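Local coordinates for spindle pole body-associated protein VIK1 (PDB 4GKP) that associates with the kinesin Kar3 as a noncatalytic partner and probably binds microtubules through the kinesin-like motor homology domain that makes up most of this chain, at residues Glu81-Phe86 and Ile201-Ile206; Ile114-Val119 and Ser186-Phe191. One frame throughout, in Å; residues are numbered along the deposited sequence.

Contact 1 (Glu81-Phe86 and Ile201-Ile206)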
loop_
_atom_site.group_PDB
_atom_site.type_symbol
_atom_site.label_atom_id
_atom_site.label_comp_id
_atom_site.label_asym_id
_atom_site.label_seq_id
_atom_site.Cartn_x
_atom_site.Cartn_y
_atom_site.Cartn_z
ATOM N N GLU A 81 -8.809 -13.284 5.035
ATOM C CA GLU A 81 -9.235 -12.674 3.793
ATOM C C GLU A 81 -8.004 -12.099 3.115
ATOM O O GLU A 81 -7.185 -11.449 3.770
ATOM C CB GLU A 81 -10.220 -11.530 4.048
ATOM C CG GLU A 81 -11.509 -11.921 4.742
ATOM C CD GLU A 81 -12.423 -10.721 4.968
ATOM O OE1 GLU A 81 -11.981 -9.737 5.607
ATOM O OE2 GLU A 81 -13.595 -10.766 4.518
ATOM N N ASN A 82 -7.887 -12.331 1.813
ATOM C CA ASN A 82 -6.801 -11.778 1.031
ATOM C C ASN A 82 -6.942 -10.264 0.988
ATOM O O ASN A 82 -8.061 -9.724 0.880
ATOM C CB ASN A 82 -6.808 -12.366 -0.387
ATOM C CG ASN A 82 -6.512 -13.853 -0.400
ATOM O OD1 ASN A 82 -5.854 -14.386 0.496
ATOM N ND2 ASN A 82 -6.988 -14.526 -1.407
ATOM N N PHE A 83 -5.821 -9.559 1.077
ATOM C CA PHE A 83 -5.919 -8.107 1.208
ATOM C C PHE A 83 -4.716 -7.371 0.682
ATOM O O PHE A 83 -3.710 -7.978 0.295
ATOM C CB PHE A 83 -6.269 -7.667 2.660
ATOM C CG PHE A 83 -5.183 -7.914 3.665
ATOM C CD1 PHE A 83 -4.743 -9.205 3.948
ATOM C CD2 PHE A 83 -4.621 -6.852 4.364
ATOM C CE1 PHE A 83 -3.746 -9.427 4.890
ATOM C CE2 PHE A 83 -3.627 -7.065 5.311
ATOM C CZ PHE A 83 -3.187 -8.356 5.578
ATOM N N ASN A 84 -4.851 -6.051 0.654
ATOM C CA ASN A 84 -3.813 -5.200 0.103
ATOM C C ASN A 84 -3.695 -3.858 0.829
ATOM O O ASN A 84 -4.597 -3.459 1.577
ATOM C CB ASN A 84 -4.049 -4.997 -1.394
ATOM C CG ASN A 84 -5.223 -4.083 -1.684
ATOM O OD1 ASN A 84 -5.216 -2.916 -1.303
ATOM N ND2 ASN A 84 -6.236 -4.606 -2.368
ATOM N N LEU A 85 -2.572 -3.183 0.598
ATOM C CA LEU A 85 -2.414 -1.789 0.973
ATOM C C LEU A 85 -1.727 -1.119 -0.198
ATOM O O LEU A 85 -0.718 -1.629 -0.679
ATOM C CB LEU A 85 -1.564 -1.624 2.251
ATOM C CG LEU A 85 -1.177 -0.193 2.660
ATOM C CD1 LEU A 85 -2.386 0.663 3.047
ATOM C CD2 LEU A 85 -0.136 -0.187 3.782
ATOM N N PHE A 86 -2.283 0.006 -0.659
ATOM C CA PHE A 86 -1.628 0.826 -1.679
ATOM C C PHE A 86 -0.990 2.042 -1.054
ATOM O O PHE A 86 -1.627 2.730 -0.268
ATOM C CB PHE A 86 -2.631 1.345 -2.685
ATOM C CG PHE A 86 -3.063 0.340 -3.697
ATOM C CD1 PHE A 86 -4.027 -0.615 -3.377
ATOM C CD2 PHE A 86 -2.538 0.381 -4.993
ATOM C CE1 PHE A 86 -4.441 -1.532 -4.324
ATOM C CE2 PHE A 86 -2.944 -0.536 -5.946
ATOM C CZ PHE A 86 -3.902 -1.493 -5.609
ATOM N N ILE A 201 -2.752 -16.776 3.297
ATOM C CA ILE A 201 -3.483 -15.533 3.119
ATOM C C ILE A 201 -2.551 -14.572 2.388
ATOM O O ILE A 201 -1.436 -14.307 2.858
ATOM C CB ILE A 201 -3.883 -14.905 4.470
ATOM C CG1 ILE A 201 -4.505 -15.975 5.397
ATOM C CG2 ILE A 201 -4.803 -13.713 4.228
ATOM C CD1 ILE A 201 -4.577 -15.581 6.847
ATOM N N ASP A 202 -2.993 -14.066 1.238
ATOM C CA ASP A 202 -2.158 -13.151 0.458
ATOM C C ASP A 202 -2.340 -11.684 0.871
ATOM O O ASP A 202 -3.471 -11.176 0.994
ATOM C CB ASP A 202 -2.450 -13.307 -1.038
ATOM C CG ASP A 202 -2.322 -14.736 -1.504
ATOM O OD1 ASP A 202 -1.372 -15.403 -1.105
ATOM O OD2 ASP A 202 -3.181 -15.206 -2.270
ATOM N N PHE A 203 -1.219 -11.010 1.069
ATOM C CA PHE A 203 -1.234 -9.584 1.308
ATOM C C PHE A 203 -0.392 -8.935 0.229
ATOM O O PHE A 203 0.749 -9.350 0.015
ATOM C CB PHE A 203 -0.698 -9.241 2.708
ATOM C CG PHE A 203 -0.417 -7.759 2.921
ATOM C CD1 PHE A 203 -1.452 -6.819 2.913
ATOM C CD2 PHE A 203 0.880 -7.306 3.168
ATOM C CE1 PHE A 203 -1.200 -5.466 3.121
ATOM C CE2 PHE A 203 1.140 -5.946 3.373
ATOM C CZ PHE A 203 0.094 -5.025 3.345
ATOM N N TYR A 204 -0.957 -7.936 -0.453
ATOM C CA TYR A 204 -0.230 -7.181 -1.493
ATOM C C TYR A 204 0.042 -5.764 -1.031
ATOM O O TYR A 204 -0.881 -5.040 -0.618
ATOM C CB TYR A 204 -1.011 -7.131 -2.815
ATOM C CG TYR A 204 -1.367 -8.484 -3.339
ATOM C CD1 TYR A 204 -0.474 -9.193 -4.139
ATOM C CD2 TYR A 204 -2.586 -9.086 -3.005
ATOM C CE1 TYR A 204 -0.792 -10.460 -4.615
ATOM C CE2 TYR A 204 -2.912 -10.351 -3.471
ATOM C CZ TYR A 204 -2.010 -11.026 -4.280
ATOM O OH TYR A 204 -2.320 -12.269 -4.746
ATOM N N PHE A 205 1.311 -5.387 -1.094
ATOM C CA PHE A 205 1.714 -4.020 -0.825
ATOM C C PHE A 205 2.171 -3.366 -2.117
ATOM O O PHE A 205 3.181 -3.748 -2.706
ATOM C CB PHE A 205 2.828 -3.945 0.221
ATOM C CG PHE A 205 3.272 -2.545 0.521
ATOM C CD1 PHE A 205 2.366 -1.600 1.027
ATOM C CD2 PHE A 205 4.591 -2.151 0.293
ATOM C CE1 PHE A 205 2.770 -0.292 1.296
ATOM C CE2 PHE A 205 5.002 -0.852 0.582
ATOM C CZ PHE A 205 4.095 0.074 1.087
ATOM N N ILE A 206 1.417 -2.366 -2.541
ATOM C CA ILE A 206 1.603 -1.799 -3.854
ATOM C C ILE A 206 2.043 -0.367 -3.743
ATOM O O ILE A 206 1.373 0.458 -3.106
ATOM C CB ILE A 206 0.332 -1.973 -4.701
ATOM C CG1 ILE A 206 0.134 -3.472 -4.990
ATOM C CG2 ILE A 206 0.457 -1.196 -6.005
ATOM C CD1 ILE A 206 -1.301 -3.931 -4.893
#

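Contact 2 (Ile114-Val119 and Ser186-Phe191)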
loop_
_atom_site.group_PDB
_atom_site.type_symbol
_atom_site.label_atom_id
_atom_site.label_comp_id
_atom_site.label_asym_id
_atom_site.label_seq_id
_atom_site.Cartn_x
_atom_site.Cartn_y
_atom_site.Cartn_z
ATOM N N ILE A 114 5.901 -16.486 6.977
ATOM C CA ILE A 114 5.573 -15.405 6.048
ATOM C C ILE A 114 6.630 -15.343 4.966
ATOM O O ILE A 114 7.816 -15.266 5.272
ATOM C CB ILE A 114 5.522 -14.012 6.735
ATOM C CG1 ILE A 114 4.671 -14.043 8.008
ATOM C CG2 ILE A 114 5.008 -12.948 5.739
ATOM C CD1 ILE A 114 4.844 -12.842 8.923
ATOM N N THR A 115 6.193 -15.386 3.712
ATOM C CA THR A 115 7.092 -15.274 2.572
ATOM C C THR A 115 6.945 -13.908 1.910
ATOM O O THR A 115 5.914 -13.242 2.051
ATOM C CB THR A 115 6.809 -16.336 1.479
ATOM O OG1 THR A 115 5.542 -16.077 0.865
ATOM C CG2 THR A 115 6.787 -17.718 2.054
ATOM N N LEU A 116 7.977 -13.496 1.183
ATOM C CA LEU A 116 7.904 -12.273 0.411
ATOM C C LEU A 116 8.407 -12.507 -1.013
ATOM O O LEU A 116 9.362 -13.232 -1.233
ATOM C CB LEU A 116 8.695 -11.163 1.101
ATOM C CG LEU A 116 8.935 -9.841 0.354
ATOM C CD1 LEU A 116 7.610 -9.128 0.091
ATOM C CD2 LEU A 116 9.917 -8.935 1.104
ATOM N N GLN A 117 7.711 -11.925 -1.975
ATOM C CA GLN A 117 8.230 -11.743 -3.321
ATOM C C GLN A 117 8.005 -10.290 -3.686
ATOM O O GLN A 117 6.960 -9.726 -3.378
ATOM C CB GLN A 117 7.493 -12.627 -4.301
ATOM C CG GLN A 117 7.798 -14.102 -4.145
ATOM C CD GLN A 117 6.849 -14.946 -4.968
ATOM O OE1 GLN A 117 5.626 -14.931 -4.742
ATOM N NE2 GLN A 117 7.393 -15.646 -5.965
ATOM N N TYR A 118 8.970 -9.692 -4.363
ATOM C CA TYR A 118 8.962 -8.255 -4.581
ATOM C C TYR A 118 9.373 -7.917 -6.012
ATOM O O TYR A 118 10.517 -8.134 -6.404
ATOM C CB TYR A 118 9.936 -7.609 -3.585
ATOM C CG TYR A 118 9.926 -6.094 -3.510
ATOM C CD1 TYR A 118 8.823 -5.346 -3.925
ATOM C CD2 TYR A 118 11.007 -5.416 -2.964
ATOM C CE1 TYR A 118 8.810 -3.976 -3.821
ATOM C CE2 TYR A 118 11.012 -4.043 -2.862
ATOM C CZ TYR A 118 9.914 -3.330 -3.291
ATOM O OH TYR A 118 9.932 -1.964 -3.173
ATOM N N VAL A 119 8.456 -7.360 -6.789
ATOM C CA VAL A 119 8.801 -6.985 -8.151
ATOM C C VAL A 119 8.430 -5.543 -8.523
ATOM O O VAL A 119 7.449 -4.996 -8.029
ATOM C CB VAL A 119 8.144 -7.936 -9.178
ATOM C CG1 VAL A 119 8.708 -9.353 -9.065
ATOM C CG2 VAL A 119 6.626 -7.934 -9.044
ATOM N N SER A 186 4.699 -6.023 -3.926
ATOM C CA SER A 186 5.173 -7.002 -2.949
ATOM C C SER A 186 4.039 -7.973 -2.670
ATOM O O SER A 186 2.899 -7.557 -2.449
ATOM C CB SER A 186 5.543 -6.322 -1.629
ATOM O OG SER A 186 6.752 -5.604 -1.727
ATOM N N LYS A 187 4.337 -9.263 -2.686
ATOM C CA LYS A 187 3.343 -10.253 -2.305
ATOM C C LYS A 187 3.829 -11.022 -1.087
ATOM O O LYS A 187 4.885 -11.659 -1.135
ATOM C CB LYS A 187 3.051 -11.226 -3.439
ATOM C CG LYS A 187 2.033 -12.281 -3.033
ATOM C CD LYS A 187 1.919 -13.389 -4.058
ATOM C CE LYS A 187 0.973 -14.473 -3.561
ATOM N NZ LYS A 187 0.683 -15.438 -4.659
ATOM N N PHE A 188 3.068 -10.935 -0.000
ATOM C CA PHE A 188 3.400 -11.674 1.199
ATOM C C PHE A 188 2.410 -12.830 1.294
ATOM O O PHE A 188 1.215 -12.648 1.102
ATOM C CB PHE A 188 3.252 -10.815 2.472
ATOM C CG PHE A 188 4.154 -9.604 2.546
ATOM C CD1 PHE A 188 3.861 -8.438 1.819
ATOM C CD2 PHE A 188 5.237 -9.583 3.415
ATOM C CE1 PHE A 188 4.667 -7.299 1.928
ATOM C CE2 PHE A 188 6.056 -8.446 3.527
ATOM C CZ PHE A 188 5.762 -7.300 2.798
ATOM N N GLN A 189 2.899 -14.015 1.611
ATOM C CA GLN A 189 2.007 -15.105 1.950
ATOM C C GLN A 189 2.121 -15.381 3.440
ATOM O O GLN A 189 3.233 -15.540 3.968
ATOM C CB GLN A 189 2.375 -16.374 1.173
ATOM C CG GLN A 189 2.042 -16.344 -0.313
ATOM C CD GLN A 189 2.546 -17.589 -1.019
ATOM O OE1 GLN A 189 3.752 -17.928 -0.966
ATOM N NE2 GLN A 189 1.644 -18.295 -1.649
ATOM N N PHE A 190 0.974 -15.444 4.106
ATOM C CA PHE A 190 0.896 -15.797 5.533
ATOM C C PHE A 190 0.374 -17.216 5.655
ATOM O O PHE A 190 -0.757 -17.495 5.222
ATOM C CB PHE A 190 -0.064 -14.855 6.263
ATOM C CG PHE A 190 0.525 -13.498 6.575
ATOM C CD1 PHE A 190 0.638 -12.521 5.588
ATOM C CD2 PHE A 190 0.939 -13.182 7.878
ATOM C CE1 PHE A 190 1.161 -11.268 5.895
ATOM C CE2 PHE A 190 1.468 -11.939 8.176
ATOM C CZ PHE A 190 1.598 -10.995 7.186
ATOM N N PHE A 191 1.215 -18.112 6.174
ATOM C CA PHE A 191 0.812 -19.501 6.441
ATOM C C PHE A 191 0.587 -19.598 7.951
ATOM O O PHE A 191 1.534 -19.497 8.734
ATOM C CB PHE A 191 1.874 -20.513 5.945
ATOM C CG PHE A 191 2.101 -20.499 4.437
ATOM C CD1 PHE A 191 3.014 -19.603 3.852
ATOM C CD2 PHE A 191 1.443 -21.403 3.607
ATOM C CE1 PHE A 191 3.234 -19.608 2.471
ATOM C CE2 PHE A 191 1.642 -21.403 2.235
ATOM C CZ PHE A 191 2.544 -20.509 1.663
HETATM O O HOH W 1 5.216 -14.350 -1.319
#

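Contact 1 (Glu81-Phe86 and Ile201-Ile206)
Phe83 and Phe203 meet on one face of a parallel strand pair in the central sheet of the kinesin-like fold, where 83-86 runs beside 201-206. CD1 of Phe203 lies over the rim of the Phe83 ring, 3.2 Å from Phe83 CE2, the two planes inclined at 37°. Phe83 CG is set between the backbone N and the carbonyl carbon (chi1 68°), and from there the ring leans over the neighbouring strand. Farther along this face Leu85 CB touches Phe203 CZ, and Leu85 CD2 lies 3.8 Å from Phe205 CE1. On the other face the Phe86 ring lies alongside Ile206, whose CD1 projects over one ring face, 3.6 Å from Phe86 CZ. The backbone bonds alternate: Phe83 N and Leu85 N give to Asp202 O and Tyr204 O, while Phe83 O and Leu85 O receive Tyr204 N and Ile206 N. Just before the strand, the Asn82 side chain extends the pairing: its OD1 takes Asp202 N at 3.0 Å, the donor standing 44° out of the amide plane. Helices pack on both faces: helix 68-78 on Phe83 and Leu85, helix 230-241 on Phe86 and Ile206. Asp202 OD2 bonds to Thr151 OG1, whereas Asn84 turns its amide away from 201-206, ND2 bonding to Thr242 OG1 and Ser244 OG.

Contact 2 (Ile114-Val119 and Ser186-Phe191)
Ile114 lies alongside Phe190, its CG2 over the centre of the ring and its CD1 reaching Phe190 CE2 at 3.6 Å. The same CG2 touches the edge of the Phe188 ring, so one methyl serves two aromatic neighbours. Thr115 and Gln189, whose side chains project from the other face of the sheet, form a hydrogen-bonded pair: Thr115 N gives to Gln189 O, and Gln189 N returns a bond to Thr115 O from above the carbonyl plane. Thr115 OG1 is held between its own N and carbonyl carbon (chi1 68°), which brings it within 3.2 Å of both Gln189 CB and Gln189 OE1. A water 2.8 Å from Thr115 OG1 donates to Lys187 O at 2.7 Å, tying the two strands together on this face. CG2 of Thr115 meets the edge of Phe191. Leu116 returns to the Ile114 face, where CD1 stands 3.7 Å above the middle of the Phe188 ring; Phe104 meets that ring edge-to-face. These are antiparallel strands, 112-121 and 183-192, of the mixed central sheet of the motor homology domain, and helix 96-107 packs against Ser186 and Phe188 on the aromatic face. Gln117 pairs with Lys187 through two backbone bonds; the side chains run side by side toward different partners, Gln117 NE2 to Ser156 O and Leu154 O, Lys187 NZ to Ile152 O and Thr151 OG1. Tyr118 stacks on Phe97 and bonds through OH to Glu207, while its CD1 is 3.0 Å from Ser186 OG.

Both contacts belong to one mixed sheet, and strands 183-192 and 201-208, consecutive in the chain, are antiparallel neighbours that join them: Phe203 O lies 2.8 Å from Phe188 N, and Ile201 N pairs with Phe190 O. Contact 1 is the more central, its centre about 8 Å from that of the chain against about 13 Å for contact 2, although both are largely buried. Its strands run parallel, with helices over both faces, whereas contact 2 is antiparallel and divides into a mainly aromatic and aliphatic face under helix 96-107 and a mainly polar, water-bridged face. Phe188 and Phe203 meet where the two apolar layers join.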